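Local coordinates for protein phosphoserine phosphatase (Homo sapiens, PDB 6HYY) that hydrolyses O-phosphoserine to serine and phosphate as a magnesium-dependent phosphatase of the haloacid dehalogenase-like family, at residues Ser9-Cys14 and Phe165-Ile170. Numbering follows the deposited sequence.
Sequences SADAVC and FHFKKI
Ala12 and Ile170 pair in parallel where two neighbouring central strands of the Rossmann-like haloacid dehalogenase core, 12-16 and 170-174, begin side by side. Just before the pairing, Lys169 O accepts two backbone bonds, from Asp11 N at 3.0 Å and, weakly, from Ala12 N at 3.3 Å. Ile170 CA then lies 3.3 Å from Ala12 O in a CA-H...O contact.

The Asp11 carboxylate reaches over to the loop ahead of strand 170-174 and binds two successive amides. Lys168 N donates to Asp11 OD2 at 2.9 Å, on the syn side and close to the carboxylate plane, whereas Lys169 N comes to Asp11 OD1 from 38° out of that plane, also at 2.9 Å. With CG between the backbone N and the carbonyl carbon (chi1 59°), the group can serve both. Replacing Asp11 by alanine removes both acceptors and is likely to leave the two amides without their partner and the loop freer to shift.

Beside it, the methyl of Ala12 sits over the centre of the Phe167 ring, CB 3.6 Å from the centroid, a CH-pi contact; Phe165 CB lies against the opposite face, offset toward its rim, and Asp11 OD2 lies at the ring's edge. Deeper in, Ile170 CG2 packs against Cys14 SG at 3.9 Å, where Cys14 also touches Leu161, and Ile170 touches Ile158, of helix 153-165. At the outer end, extended Lys169 hydrogen-bonds through NZ to Ser9 OG, which also bonds Leu6 O.

Polar anchoring by Asp11 and apolar packing behind it are thus consistent with a firmly held connection from helix 153-165 into its strand, alongside the strand that carries Asp16 to the magnesium ion.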
loop_
_atom_site.group_PDB
_atom_site.type_symbol
_atom_site.label_atom_id
_atom_site.label_comp_id
_atom_site.label_asym_id
_atom_site.label_seq_id
_atom_site.Cartn_x
_atom_site.Cartn_y
_atom_site.Cartn_z
ATOM N N SER A 9 -20.937 -4.043 2.743
ATOM C CA SER A 9 -20.985 -5.376 3.322
ATOM C C SER A 9 -19.650 -5.816 3.917
ATOM O O SER A 9 -19.590 -6.874 4.552
ATOM C CB SER A 9 -21.425 -6.389 2.262
ATOM O OG SER A 9 -20.417 -6.569 1.284
ATOM N N ALA A 10 -18.588 -5.039 3.733
ATOM C CA ALA A 10 -17.262 -5.437 4.191
ATOM C C ALA A 10 -17.111 -5.198 5.685
ATOM O O ALA A 10 -17.554 -4.173 6.208
ATOM C CB ALA A 10 -16.189 -4.652 3.445
ATOM N N ASP A 11 -16.458 -6.129 6.383
ATOM C CA ASP A 11 -16.046 -5.802 7.743
ATOM C C ASP A 11 -14.560 -5.492 7.857
ATOM O O ASP A 11 -14.125 -5.046 8.921
ATOM C CB ASP A 11 -16.456 -6.889 8.753
ATOM C CG ASP A 11 -15.888 -8.244 8.451
ATOM O OD1 ASP A 11 -15.340 -8.472 7.360
ATOM O OD2 ASP A 11 -16.009 -9.121 9.351
ATOM N N ALA A 12 -13.788 -5.649 6.780
ATOM C CA ALA A 12 -12.406 -5.196 6.769
ATOM C C ALA A 12 -12.073 -4.724 5.360
ATOM O O ALA A 12 -12.516 -5.318 4.375
ATOM C CB ALA A 12 -11.424 -6.284 7.231
ATOM N N VAL A 13 -11.314 -3.630 5.264
ATOM C CA VAL A 13 -10.857 -3.121 3.978
ATOM C C VAL A 13 -9.354 -2.945 4.064
ATOM O O VAL A 13 -8.854 -2.303 4.993
ATOM C CB VAL A 13 -11.536 -1.790 3.621
ATOM C CG1 VAL A 13 -10.873 -1.184 2.364
ATOM C CG2 VAL A 13 -13.024 -1.964 3.417
ATOM N N CYS A 14 -8.634 -3.534 3.120
ATOM C CA CYS A 14 -7.185 -3.404 3.043
ATOM C C CYS A 14 -6.854 -2.510 1.863
ATOM O O CYS A 14 -7.334 -2.753 0.754
ATOM C CB CYS A 14 -6.483 -4.745 2.857
ATOM S SG CYS A 14 -6.840 -5.928 4.171
ATOM N N PHE A 165 -8.421 -12.951 12.754
ATOM C CA PHE A 165 -9.630 -12.235 13.157
ATOM C C PHE A 165 -10.911 -12.827 12.595
ATOM O O PHE A 165 -11.998 -12.400 13.001
ATOM C CB PHE A 165 -9.545 -10.759 12.714
ATOM C CG PHE A 165 -8.394 -10.013 13.311
ATOM C CD1 PHE A 165 -8.414 -9.629 14.638
ATOM C CD2 PHE A 165 -7.301 -9.663 12.526
ATOM C CE1 PHE A 165 -7.351 -8.925 15.198
ATOM C CE2 PHE A 165 -6.225 -8.957 13.076
ATOM C CZ PHE A 165 -6.253 -8.584 14.408
ATOM N N HIS A 166 -10.810 -13.754 11.644
ATOM C CA HIS A 166 -11.959 -14.431 11.039
ATOM C C HIS A 166 -12.937 -13.443 10.400
ATOM O O HIS A 166 -14.147 -13.557 10.550
ATOM C CB HIS A 166 -12.702 -15.311 12.060
ATOM C CG HIS A 166 -11.925 -16.485 12.576
ATOM N ND1 HIS A 166 -10.682 -16.845 12.105
ATOM C CD2 HIS A 166 -12.243 -17.398 13.526
ATOM C CE1 HIS A 166 -10.262 -17.925 12.741
ATOM N NE2 HIS A 166 -11.192 -18.280 13.610
ATOM N N PHE A 167 -12.427 -12.432 9.691
ATOM C CA PHE A 167 -13.342 -11.482 9.073
ATOM C C PHE A 167 -14.277 -12.174 8.079
ATOM O O PHE A 167 -13.858 -13.063 7.338
ATOM C CB PHE A 167 -12.561 -10.390 8.331
ATOM C CG PHE A 167 -11.770 -9.463 9.220
ATOM C CD1 PHE A 167 -12.392 -8.637 10.136
ATOM C CD2 PHE A 167 -10.382 -9.387 9.080
ATOM C CE1 PHE A 167 -11.646 -7.757 10.930
ATOM C CE2 PHE A 167 -9.635 -8.523 9.875
ATOM C CZ PHE A 167 -10.276 -7.715 10.806
ATOM N N LYS A 168 -15.538 -11.702 8.030
ATOM C CA LYS A 168 -16.524 -12.245 7.090
ATOM C C LYS A 168 -16.259 -11.822 5.654
ATOM O O LYS A 168 -16.415 -12.622 4.726
ATOM C CB LYS A 168 -17.943 -11.843 7.487
ATOM C CG LYS A 168 -18.139 -11.959 8.939
ATOM C CD LYS A 168 -18.380 -13.438 9.104
ATOM C CE LYS A 168 -18.610 -13.731 10.545
ATOM N NZ LYS A 168 -19.819 -13.087 10.954
ATOM N N LYS A 169 -15.855 -10.577 5.446
ATOM C CA LYS A 169 -15.797 -10.045 4.092
ATOM C C LYS A 169 -14.687 -8.999 4.058
ATOM O O LYS A 169 -14.880 -7.881 4.540
ATOM C CB LYS A 169 -17.135 -9.452 3.682
ATOM C CG LYS A 169 -17.140 -8.931 2.247
ATOM C CD LYS A 169 -18.522 -9.035 1.630
ATOM C CE LYS A 169 -18.449 -9.136 0.115
ATOM N NZ LYS A 169 -19.822 -9.147 -0.484
ATOM N N ILE A 170 -13.543 -9.373 3.489
ATOM C CA ILE A 170 -12.390 -8.487 3.339
ATOM C C ILE A 170 -12.318 -8.009 1.894
ATOM O O ILE A 170 -12.288 -8.816 0.958
ATOM C CB ILE A 170 -11.083 -9.195 3.726
ATOM C CG1 ILE A 170 -11.147 -9.749 5.132
ATOM C CG2 ILE A 170 -9.896 -8.236 3.638
ATOM C CD1 ILE A 170 -9.911 -10.577 5.465
#